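Local coordinates for protein digeranylgeranylglycerophospholipid reductase (Sulfolobus acidocaldarius, PDB 4OPC) that reduces the geranylgeranyl chains of archaeal membrane lipids, using FAD to hydrogenate each double bond and yield saturated phytanyl chains, at residues 296-301 with 339-344; 384-389 with 415-420. All coordinates share one frame; numbering follows the deposited sequence.

Interaction 1: 296-301 with 339-344; sequences PVHGGG and NEYGAK. With PGT ((1S)-2-{[{[(2R)-2,3-dihydroxypropyl]oxy}(hydroxy)phosphoryl]oxy}-1-[(palmitoyloxy)methyl]ethyl stearate), chain C.
H298 of the loop and Y341 of the helix meet chiefly through the lipid phosphate. Their direct approach is slack: Y341 OH stands 4.2 Å from H298 CE1 and 4.3 Å from G300 O, and only 86 Å² is buried between the segments. The tight part, by contrast, lies at the phosphate, where both side chains are firmly bonded. NE2 of H298 donates an almost straight bond (166°) to O1P of PGT, 2.8 Å away at the edge of the imidazole, while Y341 OH donates to O2P at 2.7 Å. Two different phosphate oxygens are thus gripped, and H56 also bonds the lipid. The imidazole is kept from turning by G300 N, which donates to H298 ND1 at 2.9 Å, only 4° out of the ring plane; N295 ND2 likewise bonds Y341 OH. The segment 296-301 belongs to the loop that runs past FAD into helix 302-322, with G301 as N-cap, so flavin and lipid share one glycine-rich turn in this reductase. G299 has positive phi, and a side chain there would collide with the stearoyl chain. The palmitoyl chain instead passes V297, whose CG1 is 3.7 Å from C17. Replacing H298 by an alanine would probably leave O1P without this donor and G300 N without its ring acceptor. Along the helix, K344 lays CE 3.5 Å above one face of the Y341 ring, near the rim, its chain bent at chi3 (62°).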
# COMPACT_ATOMS: atom_id res chain seq x y z
N PRO A 296 6.23 -3.04 1.06
CA PRO A 296 7.12 -2.45 2.08
C PRO A 296 8.41 -1.82 1.55
O PRO A 296 9.01 -1.01 2.25
CB PRO A 296 7.46 -3.64 2.99
CG PRO A 296 6.30 -4.59 2.79
CD PRO A 296 5.90 -4.44 1.35
N VAL A 297 8.85 -2.19 0.36
CA VAL A 297 10.11 -1.67 -0.15
C VAL A 297 9.93 -0.41 -0.99
O VAL A 297 10.71 0.53 -0.86
CB VAL A 297 10.89 -2.74 -0.91
CG1 VAL A 297 12.03 -2.12 -1.70
CG2 VAL A 297 11.46 -3.74 0.09
N HIS A 298 8.90 -0.36 -1.82
CA HIS A 298 8.71 0.86 -2.60
C HIS A 298 7.56 1.76 -2.17
O HIS A 298 7.46 2.88 -2.64
CB HIS A 298 8.72 0.62 -4.12
CG HIS A 298 7.61 -0.25 -4.63
ND1 HIS A 298 6.28 -0.02 -4.35
CD2 HIS A 298 7.63 -1.32 -5.47
CE1 HIS A 298 5.53 -0.93 -4.97
NE2 HIS A 298 6.34 -1.72 -5.65
N GLY A 299 6.70 1.29 -1.26
CA GLY A 299 5.65 2.14 -0.73
C GLY A 299 4.42 2.25 -1.61
O GLY A 299 3.49 2.99 -1.28
N GLY A 300 4.40 1.52 -2.72
CA GLY A 300 3.24 1.55 -3.61
C GLY A 300 2.10 0.71 -3.07
O GLY A 300 2.26 -0.48 -2.79
N GLY A 301 0.94 1.33 -2.93
CA GLY A 301 -0.22 0.65 -2.37
C GLY A 301 -1.51 0.75 -3.16
O GLY A 301 -2.48 0.11 -2.77
N ASN A 339 -1.59 -15.27 -1.63
CA ASN A 339 -1.09 -15.79 -2.91
C ASN A 339 -0.79 -14.68 -3.92
O ASN A 339 0.21 -14.74 -4.63
CB ASN A 339 -2.07 -16.79 -3.52
CG ASN A 339 -2.10 -18.11 -2.77
OD1 ASN A 339 -1.18 -18.44 -2.02
ND2 ASN A 339 -3.16 -18.88 -2.98
N GLU A 340 -1.66 -13.68 -3.99
CA GLU A 340 -1.52 -12.66 -5.03
C GLU A 340 -0.50 -11.57 -4.71
O GLU A 340 0.04 -10.96 -5.64
CB GLU A 340 -2.88 -11.99 -5.31
CG GLU A 340 -3.96 -12.91 -5.87
CD GLU A 340 -3.68 -13.40 -7.29
OE1 GLU A 340 -2.77 -12.86 -7.95
OE2 GLU A 340 -4.37 -14.33 -7.74
N TYR A 341 -0.25 -11.30 -3.43
CA TYR A 341 0.62 -10.20 -3.04
C TYR A 341 1.22 -10.31 -1.64
O TYR A 341 2.36 -9.89 -1.42
CB TYR A 341 -0.13 -8.86 -3.16
CG TYR A 341 0.75 -7.67 -3.45
CD1 TYR A 341 1.08 -7.34 -4.76
CD2 TYR A 341 1.26 -6.88 -2.42
CE1 TYR A 341 1.87 -6.24 -5.04
CE2 TYR A 341 2.06 -5.78 -2.69
CZ TYR A 341 2.37 -5.47 -4.01
OH TYR A 341 3.16 -4.37 -4.30
N GLY A 342 0.47 -10.87 -0.69
CA GLY A 342 0.86 -10.82 0.71
C GLY A 342 2.13 -11.56 1.08
O GLY A 342 2.89 -11.09 1.92
N ALA A 343 2.38 -12.71 0.46
CA ALA A 343 3.59 -13.48 0.75
C ALA A 343 4.81 -12.68 0.30
O ALA A 343 5.82 -12.59 1.01
CB ALA A 343 3.55 -14.83 0.06
N LYS A 344 4.72 -12.10 -0.89
CA LYS A 344 5.76 -11.19 -1.37
C LYS A 344 5.97 -10.02 -0.42
O LYS A 344 7.11 -9.65 -0.13
CB LYS A 344 5.38 -10.66 -2.75
CG LYS A 344 6.09 -9.35 -3.08
CD LYS A 344 5.85 -8.95 -4.48
CE LYS A 344 4.39 -8.71 -4.74
NZ LYS A 344 4.28 -8.31 -6.15
C48 PGT C . 12.34 2.09 2.22
C47 PGT C . 11.00 1.63 2.74
C46 PGT C . 10.02 2.79 2.73
C45 PGT C . 9.94 3.37 1.34
C44 PGT C . 8.60 4.05 1.12
C43 PGT C . 8.78 5.55 1.15
C42 PGT C . 7.41 6.19 1.10
C41 PGT C . 6.81 5.90 -0.26
C40 PGT C . 5.83 6.98 -0.64
C39 PGT C . 5.82 7.06 -2.15
C38 PGT C . 5.48 5.71 -2.73
C37 PGT C . 5.65 5.76 -4.23
C36 PGT C . 5.19 4.44 -4.80
C35 PGT C . 5.64 4.30 -6.23
C34 PGT C . 5.11 2.99 -6.78
C33 PGT C . 5.78 2.62 -8.08
C32 PGT C . 4.80 1.95 -9.03
C31 PGT C . 4.58 0.48 -8.71
O31 PGT C . 3.44 0.09 -8.55
O2 PGT C . 5.66 -0.43 -8.60
C2 PGT C . 5.92 -1.27 -9.71
C1 PGT C . 5.01 -2.48 -9.76
O3P PGT C . 3.86 -2.47 -8.94
P PGT C . 3.74 -3.57 -7.80
O1P PGT C . 5.13 -3.67 -7.21
O2P PGT C . 2.74 -3.17 -6.73
O4P PGT C . 3.32 -4.99 -8.36
C4 PGT C . 3.36 -5.32 -9.73
C5 PGT C . 3.03 -6.78 -9.96
O5 PGT C . 1.91 -6.88 -10.81
C6 PGT C . 2.72 -7.44 -8.63
O6 PGT C . 1.34 -7.71 -8.51
C3 PGT C . 7.31 -1.87 -9.65
O3 PGT C . 8.34 -0.91 -9.77
C11 PGT C . 9.48 -1.24 -9.02
O11 PGT C . 9.91 -2.38 -9.05
C12 PGT C . 10.17 -0.19 -8.18
C13 PGT C . 11.59 -0.62 -7.85
C14 PGT C . 12.24 0.45 -6.99
C15 PGT C . 12.16 0.05 -5.53
C16 PGT C . 12.93 1.04 -4.68
C17 PGT C . 13.88 0.28 -3.78
C18 PGT C . 14.88 1.22 -3.15
C19 PGT C . 16.00 0.42 -2.50
C20 PGT C . 16.88 -0.21 -3.56
C21 PGT C . 18.31 0.25 -3.37
C22 PGT C . 19.28 -0.84 -3.78
C23 PGT C . 20.59 -0.63 -3.04
C24 PGT C . 21.48 -1.84 -3.21
C25 PGT C . 21.92 -2.33 -1.85
C26 PGT C . 21.60 -3.81 -1.71

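Interaction 2: 384-389 with 415-420; sequences GDLHLS and ESMKKI
The connection between helix 374-383 and helix 388-397, with the first residue of the latter, lies along helix 410-425: L386 meets M417 and L388 meets E415. M417 is at the heart of this contact. Its chain runs out from the helix and then bends at the thioether (chi3 63°), which brings CE to 3.7 Å from G384 O and 3.9 Å from L386 CB. The sulfur lies alongside the same leucine, with SD 4.0 Å from L386 CB, and the two side chains cross at a slant. M417 also touches S347, I350 and F351 of helix 332-357, so it fills the space where three parts of the fold converge; G384 O is not left to the methyl group alone, since S347 OG bonds it. Further along, the contact thins toward solvent. L388 CD2 rests on the aliphatic part of E415, 3.9 Å from its CG, with the two chains nearly at right angles and the glutamate itself exposed. No hydrogen bond joins the two segments, but a salt bridge from D385 OD1 to K421 NZ ties the loop to a later turn of helix 410-425. G384, with positive phi, ends one helix and H387 takes the N-cap of the next, a short helix-loop-helix connection whose inward leucine, L386, is buried against a third helix.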
# COMPACT_ATOMS: atom_id res chain seq x y z
N GLY A 384 9.46 -10.73 -4.56
CA GLY A 384 9.92 -10.84 -3.18
C GLY A 384 11.03 -11.85 -3.01
O GLY A 384 11.28 -12.34 -1.91
N ASP A 385 11.71 -12.16 -4.11
CA ASP A 385 12.76 -13.16 -4.07
C ASP A 385 14.13 -12.54 -4.20
O ASP A 385 14.38 -11.68 -5.04
CB ASP A 385 12.56 -14.19 -5.18
CG ASP A 385 11.34 -15.05 -4.96
OD1 ASP A 385 10.93 -15.20 -3.79
OD2 ASP A 385 10.80 -15.58 -5.95
N LEU A 386 15.03 -12.97 -3.33
CA LEU A 386 16.43 -12.62 -3.43
C LEU A 386 17.16 -13.94 -3.39
O LEU A 386 17.37 -14.50 -2.31
CB LEU A 386 16.85 -11.72 -2.27
CG LEU A 386 18.34 -11.39 -2.18
CD1 LEU A 386 18.81 -10.76 -3.47
CD2 LEU A 386 18.60 -10.46 -1.00
N HIS A 387 17.50 -14.47 -4.56
CA HIS A 387 18.00 -15.83 -4.65
C HIS A 387 19.36 -15.92 -3.98
O HIS A 387 20.18 -15.02 -4.12
CB HIS A 387 18.04 -16.31 -6.10
CG HIS A 387 16.70 -16.30 -6.77
ND1 HIS A 387 15.72 -17.23 -6.49
CD2 HIS A 387 16.16 -15.45 -7.68
CE1 HIS A 387 14.64 -16.97 -7.21
NE2 HIS A 387 14.88 -15.89 -7.94
N LEU A 388 19.57 -17.01 -3.24
CA LEU A 388 20.81 -17.22 -2.49
C LEU A 388 22.02 -17.08 -3.40
O LEU A 388 23.07 -16.57 -2.99
CB LEU A 388 20.80 -18.60 -1.82
CG LEU A 388 19.70 -18.85 -0.78
CD1 LEU A 388 19.80 -20.25 -0.21
CD2 LEU A 388 19.75 -17.81 0.33
N SER A 389 21.85 -17.50 -4.65
CA SER A 389 22.86 -17.35 -5.70
C SER A 389 23.27 -15.89 -5.95
O SER A 389 24.45 -15.56 -5.93
CB SER A 389 22.35 -17.95 -7.00
OG SER A 389 23.15 -17.55 -8.09
N GLU A 415 18.27 -15.27 3.33
CA GLU A 415 17.82 -16.46 4.03
C GLU A 415 16.55 -16.17 4.81
O GLU A 415 15.61 -16.97 4.79
CB GLU A 415 18.92 -16.99 4.95
CG GLU A 415 20.10 -17.61 4.22
CD GLU A 415 21.32 -17.80 5.10
OE1 GLU A 415 21.29 -17.38 6.28
OE2 GLU A 415 22.32 -18.37 4.62
N SER A 416 16.52 -15.04 5.51
CA SER A 416 15.33 -14.67 6.28
C SER A 416 14.14 -14.39 5.37
O SER A 416 13.00 -14.75 5.70
CB SER A 416 15.61 -13.45 7.17
OG SER A 416 16.50 -13.81 8.22
N MET A 417 14.39 -13.75 4.23
CA MET A 417 13.34 -13.53 3.23
C MET A 417 12.72 -14.83 2.75
O MET A 417 11.50 -14.96 2.70
CB MET A 417 13.87 -12.72 2.04
CG MET A 417 14.25 -11.28 2.40
SD MET A 417 15.11 -10.41 1.08
CE MET A 417 13.86 -10.37 -0.20
N LYS A 418 13.56 -15.79 2.39
CA LYS A 418 13.09 -17.08 1.94
C LYS A 418 12.27 -17.76 3.04
O LYS A 418 11.21 -18.32 2.77
CB LYS A 418 14.28 -17.96 1.53
CG LYS A 418 13.92 -19.37 1.08
CD LYS A 418 15.14 -20.08 0.52
CE LYS A 418 14.86 -21.55 0.25
NZ LYS A 418 13.64 -21.73 -0.58
N LYS A 419 12.76 -17.68 4.27
CA LYS A 419 12.09 -18.29 5.41
C LYS A 419 10.70 -17.72 5.65
O LYS A 419 9.73 -18.46 5.84
CB LYS A 419 12.93 -18.14 6.68
CG LYS A 419 12.26 -18.72 7.91
CD LYS A 419 13.24 -19.06 9.00
CE LYS A 419 12.56 -19.85 10.11
NZ LYS A 419 13.50 -20.22 11.21
N ILE A 420 10.58 -16.40 5.65
CA ILE A 420 9.28 -15.79 5.87
C ILE A 420 8.35 -16.06 4.67
O ILE A 420 7.17 -16.31 4.86
CB ILE A 420 9.38 -14.30 6.26
CG1 ILE A 420 8.13 -13.85 7.02
CG2 ILE A 420 9.65 -13.42 5.05
CD1 ILE A 420 8.23 -12.44 7.57

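Overall arrangement
The two contacts follow one another along the chain, and their centres lie about 15 Å apart, with helix 332-357 taking part in one and covering the other. Interaction 1 uses that helix directly, through Y341 and K344, while interaction 2 packs against its later turns. They touch where K344 CG comes within 3.9 Å of G384 N, and K344 NZ also bonds E382 O at the end of helix 374-383. F351 is shared as well, touched by both V297 and M417. Interaction 1 lies at the lipid phosphate, next to the flavin, whereas interaction 2 is second-shell: the side chain of L386 is about 7 Å from the bound PGT, between nearest atoms, at the palmitoyl end.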